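Local coordinates for protein succinylglutamate desuccinylase/aspartoacylase (Shewanella frigidimarina, PDB 3LWU) that binds a zinc ion and probably acts as a metal-dependent hydrolase on ester bonds, as a putative member of the succinylglutamate desuccinylase/aspartoacylase family, at residues A[70-75]-A[189-194]; A[127-132]-A[151-156]; A[206-211]-A[217-222]; A[339-344]-A[350-355]. All blocks are in the same frame, centred on the assembly; numbering follows the deposited sequence. Where two conformers were deposited one is given.

Interaction 1 of 4, residues A[70-75]-A[189-194]. With ZN (zinc ion), chain C.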
# COMPACT_ATOMS: atom_id res chain seq x y z
N ASN A 70 -3.60 -12.77 20.61
CA ASN A 70 -3.97 -11.87 21.68
C ASN A 70 -5.16 -12.40 22.50
O ASN A 70 -5.18 -12.22 23.72
CB ASN A 70 -4.30 -10.47 21.13
CG ASN A 70 -3.11 -9.87 20.42
OD1 ASN A 70 -2.04 -9.73 21.04
ND2 ASN A 70 -3.24 -9.63 19.08
N ALA A 71 -6.16 -12.98 21.83
CA ALA A 71 -7.30 -13.60 22.48
C ALA A 71 -6.82 -14.85 23.27
O ALA A 71 -7.29 -15.10 24.37
CB ALA A 71 -8.37 -13.99 21.46
N VAL A 72 -5.88 -15.59 22.73
CA VAL A 72 -5.29 -16.73 23.44
C VAL A 72 -4.57 -16.30 24.74
O VAL A 72 -4.80 -16.87 25.83
CB VAL A 72 -4.39 -17.57 22.52
CG1 VAL A 72 -3.66 -18.74 23.31
CG2 VAL A 72 -5.24 -18.11 21.37
N ILE A 73 -3.80 -15.24 24.64
CA ILE A 73 -3.14 -14.69 25.81
C ILE A 73 -4.18 -14.22 26.84
O ILE A 73 -4.01 -14.45 28.04
CB ILE A 73 -2.13 -13.60 25.43
CG1 ILE A 73 -0.92 -14.29 24.80
CG2 ILE A 73 -1.72 -12.78 26.63
CD1 ILE A 73 0.18 -13.39 24.21
N TYR A 74 -5.23 -13.56 26.38
CA TYR A 74 -6.29 -13.12 27.28
C TYR A 74 -6.91 -14.31 28.01
O TYR A 74 -7.08 -14.26 29.22
CB TYR A 74 -7.36 -12.33 26.53
CG TYR A 74 -8.53 -11.93 27.39
CD1 TYR A 74 -8.50 -10.77 28.16
CD2 TYR A 74 -9.66 -12.72 27.45
CE1 TYR A 74 -9.58 -10.43 28.99
CE2 TYR A 74 -10.73 -12.38 28.28
CZ TYR A 74 -10.67 -11.24 29.03
OH TYR A 74 -11.74 -10.91 29.79
N GLN A 75 -7.24 -15.38 27.29
CA GLN A 75 -7.87 -16.56 27.93
C GLN A 75 -6.89 -17.26 28.82
O GLN A 75 -7.24 -17.71 29.90
CB GLN A 75 -8.43 -17.54 26.91
CG GLN A 75 -9.62 -17.02 26.08
CD GLN A 75 -10.89 -16.80 26.91
OE1 GLN A 75 -10.83 -16.44 28.09
NE2 GLN A 75 -12.05 -16.99 26.27
N LEU A 189 6.90 -19.88 23.41
CA LEU A 189 5.75 -20.09 22.54
C LEU A 189 5.54 -18.82 21.75
O LEU A 189 5.27 -17.74 22.33
CB LEU A 189 4.49 -20.42 23.32
CG LEU A 189 4.56 -21.58 24.33
CD1 LEU A 189 3.26 -21.63 25.14
CD2 LEU A 189 4.87 -22.90 23.68
N ASP A 190 5.68 -18.94 20.43
CA ASP A 190 5.42 -17.83 19.49
C ASP A 190 4.09 -18.11 18.84
O ASP A 190 3.96 -19.09 18.12
CB ASP A 190 6.53 -17.76 18.45
CG ASP A 190 6.53 -16.48 17.64
OD1 ASP A 190 5.78 -15.54 17.97
OD2 ASP A 190 7.32 -16.43 16.64
N LEU A 191 3.11 -17.28 19.12
CA LEU A 191 1.75 -17.47 18.64
C LEU A 191 1.44 -16.69 17.37
O LEU A 191 1.47 -15.45 17.35
CB LEU A 191 0.76 -17.04 19.72
CG LEU A 191 0.89 -17.61 21.13
CD1 LEU A 191 -0.29 -17.23 21.93
CD2 LEU A 191 1.05 -19.16 21.14
N HIS A 192 1.13 -17.44 16.32
CA HIS A 192 0.85 -16.95 15.00
C HIS A 192 -0.53 -17.45 14.52
O HIS A 192 -1.22 -18.16 15.23
CB HIS A 192 1.92 -17.45 14.04
CG HIS A 192 3.25 -16.77 14.18
ND1 HIS A 192 3.75 -15.93 13.22
CD2 HIS A 192 4.20 -16.84 15.15
CE1 HIS A 192 4.97 -15.54 13.57
NE2 HIS A 192 5.25 -16.05 14.75
N THR A 193 -0.96 -16.98 13.35
CA THR A 193 -2.07 -17.61 12.63
C THR A 193 -1.64 -17.79 11.18
O THR A 193 -0.70 -17.16 10.72
CB THR A 193 -3.38 -16.76 12.62
OG1 THR A 193 -3.28 -15.76 11.59
CG2 THR A 193 -3.68 -16.10 13.99
N GLY A 194 -2.36 -18.63 10.45
CA GLY A 194 -2.18 -18.72 9.01
C GLY A 194 -3.13 -17.73 8.39
O GLY A 194 -3.71 -16.91 9.09
ZN ZN C . 2.88 -15.47 11.41
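Leu191 on strand 187-194 meets Val72 and Ile73 of helix 68-80 through a single methyl. From CB the side chain runs with CG anti to the carbonyl carbon (chi1 -53°), and the next torsion, chi2 -171°, sets CD1 anti to CA, against the helix. There CD1 comes 3.9 Å from Val72 CG1, the branch of the valine that lies beside its own carbonyl carbon, and 4.2 Å from Val72 CB. On the next residue of the helix the same methyl meets Ile73 CG1 at 4.2 Å, so it rests against two consecutive residues, crossing both side chains at a slant. All three are buried and the contact is wholly apolar. One residue further along the strand, His192 binds the zinc ion through ND1 at 2.1 Å, in a site shared with His63 and Glu66; its other ring nitrogen, NE2, gives a weak hydrogen bond to Asp190 OD2. Leu191 thus lies in sequence between Asp190 and the zinc ligand His192, while its own side chain faces the helix. The helix packs over this part of the sheet: Val72 also touches Leu263 of strand 257-263 and Ile281 of helix 271-287, and Ile73 and Leu191 respectively reach Ala60 and Ile58 of strand 56-60.

Interaction 2 of 4, residues A[127-132]-A[151-156]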
# COMPACT_ATOMS: atom_id res chain seq x y z
N HIS A 127 23.26 -16.45 16.49
CA HIS A 127 24.48 -16.13 17.25
C HIS A 127 25.79 -16.64 16.63
O HIS A 127 26.85 -16.11 16.96
CB HIS A 127 24.36 -16.64 18.69
CG HIS A 127 23.27 -15.98 19.48
ND1 HIS A 127 23.50 -14.95 20.37
CD2 HIS A 127 21.93 -16.21 19.52
CE1 HIS A 127 22.36 -14.59 20.93
NE2 HIS A 127 21.40 -15.33 20.43
N ASN A 128 25.72 -17.65 15.76
CA ASN A 128 26.95 -18.27 15.17
C ASN A 128 28.00 -18.57 16.25
O ASN A 128 29.14 -18.14 16.15
CB ASN A 128 27.56 -17.38 14.07
N VAL A 129 27.58 -19.26 17.31
CA VAL A 129 28.44 -19.53 18.46
C VAL A 129 29.59 -20.43 18.03
O VAL A 129 29.34 -21.45 17.41
CB VAL A 129 27.68 -20.26 19.61
CG1 VAL A 129 28.62 -20.57 20.78
CG2 VAL A 129 26.44 -19.45 20.07
N ASP A 130 30.83 -20.08 18.37
CA ASP A 130 31.92 -21.01 18.16
C ASP A 130 31.81 -22.04 19.28
O ASP A 130 32.25 -21.82 20.42
CB ASP A 130 33.27 -20.31 18.18
CG ASP A 130 34.44 -21.27 18.07
OD1 ASP A 130 34.29 -22.52 18.06
OD2 ASP A 130 35.56 -20.74 18.00
N ILE A 131 31.19 -23.16 18.93
CA ILE A 131 30.67 -24.06 19.95
C ILE A 131 31.78 -24.89 20.57
O ILE A 131 31.75 -25.10 21.77
CB ILE A 131 29.52 -24.97 19.41
CG1 ILE A 131 28.91 -25.77 20.57
CG2 ILE A 131 30.03 -25.91 18.30
CD1 ILE A 131 28.41 -24.89 21.72
N GLN A 132 32.75 -25.31 19.76
CA GLN A 132 33.92 -26.06 20.25
C GLN A 132 34.67 -25.23 21.29
O GLN A 132 35.05 -25.72 22.34
CB GLN A 132 34.90 -26.42 19.12
CG GLN A 132 34.31 -26.94 17.78
CD GLN A 132 35.32 -26.88 16.62
OE1 GLN A 132 35.33 -25.94 15.82
NE2 GLN A 132 36.19 -27.89 16.54
N ARG A 151 23.00 -19.27 28.76
CA ARG A 151 21.86 -18.38 28.66
C ARG A 151 22.28 -16.92 28.83
O ARG A 151 21.81 -16.05 28.08
CB ARG A 151 20.75 -18.74 29.67
CG ARG A 151 19.65 -17.71 29.85
CD ARG A 151 18.49 -18.27 30.70
NE ARG A 151 17.67 -19.24 29.95
CZ ARG A 151 17.73 -20.57 30.10
NH1 ARG A 151 18.55 -21.13 30.97
NH2 ARG A 151 16.95 -21.36 29.35
N SER A 152 23.14 -16.64 29.81
CA SER A 152 23.68 -15.27 29.97
C SER A 152 24.33 -14.76 28.70
O SER A 152 24.18 -13.59 28.37
CB SER A 152 24.71 -15.17 31.06
OG SER A 152 24.18 -15.70 32.25
N MSE A 153 25.07 -15.64 28.02
CA MSE A 153 25.77 -15.27 26.80
C MSE A 153 24.78 -14.97 25.69
O MSE A 153 24.94 -13.97 24.99
CB MSE A 153 26.74 -16.35 26.35
CG MSE A 153 27.43 -16.02 25.02
SE MSE A 153 26.53 -16.74 23.48
CE MSE A 153 26.71 -18.66 23.91
N LEU A 154 23.76 -15.83 25.54
CA LEU A 154 22.72 -15.59 24.52
C LEU A 154 21.99 -14.26 24.76
O LEU A 154 21.80 -13.51 23.80
CB LEU A 154 21.72 -16.77 24.39
CG LEU A 154 22.28 -18.14 23.93
CD1 LEU A 154 21.27 -19.26 24.05
CD2 LEU A 154 22.84 -18.11 22.50
N VAL A 155 21.64 -13.95 26.01
CA VAL A 155 21.01 -12.66 26.31
C VAL A 155 21.95 -11.48 26.00
O VAL A 155 21.59 -10.58 25.27
CB VAL A 155 20.46 -12.61 27.76
CG1 VAL A 155 19.77 -11.26 28.04
CG2 VAL A 155 19.46 -13.75 27.99
N GLU A 156 23.20 -11.51 26.46
CA GLU A 156 24.11 -10.36 26.28
C GLU A 156 24.47 -10.05 24.83
O GLU A 156 24.54 -8.88 24.44
CB GLU A 156 25.40 -10.55 27.09
CG GLU A 156 25.10 -10.53 28.60
CD GLU A 156 26.22 -11.03 29.51
OE1 GLU A 156 27.38 -11.23 29.03
OE2 GLU A 156 25.91 -11.23 30.71
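The imidazole of His127 carries Leu154 CD2 over one face: the methyl stands 3.6 Å from the ring centroid and only 7° off the normal, a CH-pi contact almost exactly above the centre. Met153, a selenomethionine, approaches the same ring obliquely, its SE 5.4 Å from the centroid. Outside the two segments, Phe125 meets the histidine ring edge-to-face, and His183 also touches it. A ring carbon, CE1, comes 3.1 Å from the backbone oxygen Leu154 O, while ND1 makes a weak hydrogen bond to Thr157 further along helix 143-160. Beside the ring, Val129 and Met153 reach toward each other tip to tip, with Val129 CG2 3.9 Å from Met153 CE; bends at chi2 and chi3 (-93° and -63°) fold the selenomethionine back to this position. The contact thereby lays the loop leading into helix 131-138 against helix 143-160. Replacing His127 with an alanine would probably leave Leu154 CD2 without its aromatic platform and Thr157 without the imidazole nitrogen. Across the segments the contact is mainly dispersion over a ring face; the ring nitrogens turn to partners elsewhere, ND1 through a weak bond, which is consistent with a ring fixed in its rotation.

Interaction 3 of 4, residues A[206-211]-A[217-222]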
# COMPACT_ATOMS: atom_id res chain seq x y z
N TYR A 206 13.48 -32.85 17.95
CA TYR A 206 13.85 -33.33 19.28
C TYR A 206 12.72 -33.26 20.30
O TYR A 206 12.82 -33.87 21.35
CB TYR A 206 15.11 -32.63 19.84
CG TYR A 206 14.89 -31.20 20.30
CD1 TYR A 206 14.41 -30.90 21.59
CD2 TYR A 206 15.17 -30.11 19.44
CE1 TYR A 206 14.21 -29.53 22.00
CE2 TYR A 206 15.01 -28.78 19.83
CZ TYR A 206 14.53 -28.47 21.09
OH TYR A 206 14.35 -27.14 21.43
N ASP A 207 11.65 -32.54 20.00
CA ASP A 207 10.60 -32.26 20.98
C ASP A 207 9.24 -32.69 20.49
O ASP A 207 8.22 -32.18 20.92
CB ASP A 207 10.59 -30.76 21.29
CG ASP A 207 10.39 -30.47 22.77
OD1 ASP A 207 10.05 -31.39 23.58
OD2 ASP A 207 10.61 -29.30 23.14
N ILE A 208 9.21 -33.68 19.60
CA ILE A 208 7.97 -34.12 19.00
C ILE A 208 6.99 -34.62 20.07
O ILE A 208 5.79 -34.44 19.93
CB ILE A 208 8.25 -35.20 17.90
CG1 ILE A 208 7.00 -35.41 17.03
CG2 ILE A 208 8.77 -36.52 18.50
CD1 ILE A 208 6.40 -34.06 16.42
N ASP A 209 7.54 -35.17 21.14
CA ASP A 209 6.79 -35.60 22.34
C ASP A 209 5.83 -34.52 22.85
O ASP A 209 4.72 -34.79 23.34
CB ASP A 209 7.80 -35.92 23.46
CG ASP A 209 7.13 -36.28 24.78
OD1 ASP A 209 6.73 -37.46 24.91
OD2 ASP A 209 7.03 -35.42 25.68
N ALA A 210 6.30 -33.29 22.81
CA ALA A 210 5.49 -32.19 23.30
C ALA A 210 4.21 -31.94 22.47
O ALA A 210 3.24 -31.36 22.99
CB ALA A 210 6.32 -30.92 23.36
N ALA A 211 4.20 -32.33 21.19
CA ALA A 211 3.09 -32.00 20.31
C ALA A 211 1.76 -32.55 20.81
O ALA A 211 0.74 -31.91 20.63
CB ALA A 211 3.35 -32.45 18.86
N PRO A 217 -4.38 -30.25 15.72
CA PRO A 217 -4.45 -31.49 14.96
C PRO A 217 -3.23 -31.79 14.09
O PRO A 217 -2.89 -32.95 13.93
CB PRO A 217 -5.70 -31.31 14.10
CG PRO A 217 -6.48 -30.23 14.78
CD PRO A 217 -5.46 -29.32 15.35
N TYR A 218 -2.57 -30.77 13.55
CA TYR A 218 -1.49 -31.00 12.62
C TYR A 218 -0.20 -30.32 13.05
O TYR A 218 -0.17 -29.11 13.25
CB TYR A 218 -1.89 -30.57 11.18
CG TYR A 218 -3.08 -31.31 10.68
CD1 TYR A 218 -2.95 -32.60 10.21
CD2 TYR A 218 -4.36 -30.74 10.72
CE1 TYR A 218 -4.05 -33.32 9.79
CE2 TYR A 218 -5.48 -31.49 10.31
CZ TYR A 218 -5.31 -32.75 9.85
OH TYR A 218 -6.37 -33.52 9.41
N THR A 219 0.86 -31.11 13.12
CA THR A 219 2.20 -30.67 13.49
C THR A 219 3.22 -30.89 12.36
O THR A 219 3.31 -31.96 11.77
CB THR A 219 2.71 -31.50 14.70
OG1 THR A 219 1.82 -31.31 15.80
CG2 THR A 219 4.12 -31.09 15.09
N LEU A 220 4.00 -29.85 12.09
CA LEU A 220 5.13 -29.91 11.19
C LEU A 220 6.41 -30.13 12.01
O LEU A 220 6.71 -29.36 12.93
CB LEU A 220 5.26 -28.60 10.41
CG LEU A 220 4.08 -28.41 9.46
CD1 LEU A 220 3.78 -26.95 9.20
CD2 LEU A 220 4.31 -29.17 8.20
N ILE A 221 7.15 -31.18 11.69
CA ILE A 221 8.34 -31.54 12.42
C ILE A 221 9.49 -30.90 11.72
O ILE A 221 9.78 -31.25 10.60
CB ILE A 221 8.54 -33.08 12.46
CG1 ILE A 221 7.26 -33.76 12.97
CG2 ILE A 221 9.70 -33.42 13.34
CD1 ILE A 221 7.28 -35.29 12.92
N ILE A 222 10.14 -29.95 12.37
CA ILE A 222 11.19 -29.17 11.74
C ILE A 222 12.60 -29.63 12.19
O ILE A 222 12.78 -30.11 13.30
CB ILE A 222 10.97 -27.66 11.92
CG1 ILE A 222 11.20 -27.21 13.36
CG2 ILE A 222 9.52 -27.28 11.51
CD1 ILE A 222 10.95 -25.71 13.59
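Ile208 and Ala211, one helical turn apart in the loop between strands 196-204 and 218-222, lie over Ile221 and Thr219 of the second strand, with CA atoms 7.1 Å apart for Ile208 and Ile221 and 7.0 Å for Ala211 and Thr219. Residues 208-211 have helical backbone angles without the regular helix bonds, and the connection joins two strands that pair in parallel within the zinc-dependent M14-like catalytic domain. At one end of the contact CG1 of Ile208 lies anti to the backbone N (chi1 -166°) and a bend at chi2 (53°) turns CD1 onto the strand. That methyl lies 3.6 Å from Ile221 CG1 and 3.8 Å from Ile221 CD1, the two isoleucines meeting at a slant; it also touches Thr219 CG2 at 4.0 Å. Thr219 therefore serves both loop residues, since its methyl also comes near Ala211. The side chain of Ala211 points toward the strand and is small enough that the turn can probably lie close to it. Around this apolar patch, Leu388 touches both Ile208 and Ala211, and Leu201 and Cys203 of strand 196-204 pack on Thr219. Earlier in the loop, Tyr206 meets Trp239 of helix 230-247 edge-to-face. At the other end of the contact, Ala211 CB stands 3.6 Å from the hydroxyl oxygen, Thr219 OG1.

Interaction 4 of 4, residues A[339-344]-A[350-355]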
# COMPACT_ATOMS: atom_id res chain seq x y z
N ASN A 339 -11.28 -24.48 -8.09
CA ASN A 339 -11.75 -24.20 -9.44
C ASN A 339 -11.25 -22.82 -9.84
O ASN A 339 -11.31 -21.89 -9.05
CB ASN A 339 -13.27 -24.30 -9.52
CG ASN A 339 -13.78 -25.69 -9.08
OD1 ASN A 339 -13.24 -26.69 -9.49
ND2 ASN A 339 -14.81 -25.73 -8.25
N ILE A 340 -10.76 -22.68 -11.05
CA ILE A 340 -10.38 -21.38 -11.58
C ILE A 340 -11.42 -20.91 -12.58
O ILE A 340 -11.72 -21.62 -13.54
CB ILE A 340 -9.02 -21.46 -12.29
CG1 ILE A 340 -7.98 -22.11 -11.37
CG2 ILE A 340 -8.57 -20.07 -12.73
CD1 ILE A 340 -6.56 -22.16 -11.99
N LEU A 341 -11.96 -19.73 -12.34
CA LEU A 341 -12.89 -19.08 -13.23
C LEU A 341 -12.11 -18.05 -14.06
O LEU A 341 -11.41 -17.20 -13.50
CB LEU A 341 -13.99 -18.38 -12.43
CG LEU A 341 -14.99 -17.47 -13.19
CD1 LEU A 341 -15.79 -18.30 -14.16
CD2 LEU A 341 -15.93 -16.68 -12.22
N ARG A 342 -12.26 -18.14 -15.37
CA ARG A 342 -11.70 -17.16 -16.29
C ARG A 342 -12.81 -16.61 -17.20
O ARG A 342 -13.03 -17.07 -18.34
CB ARG A 342 -10.56 -17.78 -17.10
CG ARG A 342 -9.26 -18.02 -16.28
CD ARG A 342 -8.60 -16.68 -15.94
NE ARG A 342 -8.17 -16.07 -17.20
CZ ARG A 342 -7.00 -16.31 -17.79
NH1 ARG A 342 -6.08 -17.04 -17.19
NH2 ARG A 342 -6.75 -15.78 -18.97
N ILE A 343 -13.49 -15.60 -16.68
CA ILE A 343 -14.65 -15.03 -17.35
C ILE A 343 -14.28 -14.25 -18.61
O ILE A 343 -15.13 -13.98 -19.48
CB ILE A 343 -15.50 -14.21 -16.38
CG1 ILE A 343 -16.91 -13.96 -16.96
CG2 ILE A 343 -14.80 -12.89 -16.01
CD1 ILE A 343 -17.67 -15.17 -17.33
N ASP A 344 -12.98 -13.98 -18.75
CA ASP A 344 -12.43 -13.41 -19.98
C ASP A 344 -12.34 -14.40 -21.12
O ASP A 344 -12.09 -14.00 -22.26
CB ASP A 344 -11.04 -12.80 -19.70
CG ASP A 344 -10.06 -13.81 -19.13
OD1 ASP A 344 -10.26 -14.36 -18.01
OD2 ASP A 344 -9.05 -14.02 -19.81
N GLN A 350 -11.64 -23.25 -21.34
CA GLN A 350 -10.70 -22.54 -20.44
C GLN A 350 -11.42 -21.65 -19.41
O GLN A 350 -10.79 -21.17 -18.46
CB GLN A 350 -9.69 -21.66 -21.23
CG GLN A 350 -8.55 -22.39 -22.01
CD GLN A 350 -7.21 -21.60 -22.08
OE1 GLN A 350 -7.16 -20.47 -22.56
NE2 GLN A 350 -6.14 -22.21 -21.59
N ALA A 351 -12.72 -21.39 -19.62
CA ALA A 351 -13.48 -20.49 -18.73
C ALA A 351 -13.60 -20.99 -17.29
O ALA A 351 -13.69 -20.20 -16.36
CB ALA A 351 -14.85 -20.18 -19.30
N TYR A 352 -13.61 -22.31 -17.11
CA TYR A 352 -13.80 -22.92 -15.81
C TYR A 352 -13.02 -24.20 -15.75
O TYR A 352 -13.19 -25.07 -16.60
CB TYR A 352 -15.29 -23.21 -15.60
CG TYR A 352 -15.68 -23.49 -14.16
CD1 TYR A 352 -15.49 -22.54 -13.20
CD2 TYR A 352 -16.26 -24.70 -13.78
CE1 TYR A 352 -15.86 -22.77 -11.88
CE2 TYR A 352 -16.64 -24.93 -12.44
CZ TYR A 352 -16.44 -23.94 -11.50
OH TYR A 352 -16.80 -24.09 -10.16
N GLN A 353 -12.16 -24.35 -14.75
CA GLN A 353 -11.24 -25.48 -14.72
C GLN A 353 -11.08 -25.93 -13.28
O GLN A 353 -10.74 -25.12 -12.40
CB GLN A 353 -9.88 -25.06 -15.36
CG GLN A 353 -8.81 -26.16 -15.34
CD GLN A 353 -7.40 -25.72 -15.88
OE1 GLN A 353 -6.98 -24.56 -15.78
NE2 GLN A 353 -6.68 -26.68 -16.44
N ALA A 354 -11.34 -27.23 -13.05
CA ALA A 354 -11.08 -27.89 -11.77
C ALA A 354 -9.61 -28.21 -11.70
O ALA A 354 -9.08 -28.72 -12.67
CB ALA A 354 -11.91 -29.22 -11.64
N ILE A 355 -8.94 -27.91 -10.60
CA ILE A 355 -7.53 -28.24 -10.44
C ILE A 355 -7.43 -29.23 -9.29
O ILE A 355 -7.93 -28.93 -8.20
CB ILE A 355 -6.65 -27.01 -10.07
CG1 ILE A 355 -6.71 -25.92 -11.14
CG2 ILE A 355 -5.17 -27.44 -9.87
CD1 ILE A 355 -6.17 -26.38 -12.49
O HOH W 1 -10.30 -21.47 -15.99
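Ile340 and Gln353 form the hydrogen-bonded pair of an antiparallel beta hairpin, strands 336-341 and 352-356. Ile340 N donates to Gln353 O at 2.8 Å and Gln353 N returns a bond to Ile340 O at 3.0 Å, the second more bent (143° at the hydrogen). Past the strand end, Arg342 N reaches Ala351 O at 2.7 Å in a nearly straight bond. A water donates to both Ile340 O and Gln350 O, so Ile340 O accepts from the water as well as from Gln353 N. Asn339 and Tyr352 share one face of the sheet with Leu341; Tyr352, with CG anti to its backbone N (chi1 -164°), lays CE1 and CZ beside Asn339 CB. On the other face Ile340 CD1 meets Ile355 CG1 at 3.9 Å. Beyond these pairs, Arg342 bends at chi2 and chi3 and grips Asp344 side-on: NE gives a bond to OD1 at 2.8 Å and NH2 one to OD2 at 3.0 Å, each oxygen accepting with its syn lone pair and lying within 5° of the guanidinium plane. NH1 bonds to Ala318 O and makes a salt bridge to Glu32 of the third subunit. A leucine in place of Arg342 would probably leave Asp344 and that glutamate without their cationic mate. Backbone bonds thus join the two strands, while the arginine's charge, with two acidic mates, ties the end of 339-344 to a neighbouring chain.

Interactions 1, 2 and 3 all belong to the catalytic domain, and interaction 2 is nested in the chain loop that interaction 1 closes. Interaction 1 carries His192 of the zinc site; the side chain of its Leu191 lies about 8 Å from that of Glu66 and about 10 Å from that of His63. Interactions 2 and 3 lie away from the metal, their centres about 28 Å and about 18 Å from that of interaction 1. Interaction 4 belongs to a separate antiparallel sheet, its centre about 37 Å from that of interaction 1 and about 54 Å from that of interaction 2, which is on the other side of the chain's centre. Yet interactions 1 and 4 both touch the second subunit: Tyr74 of one packs against Ile343 of the other across chains.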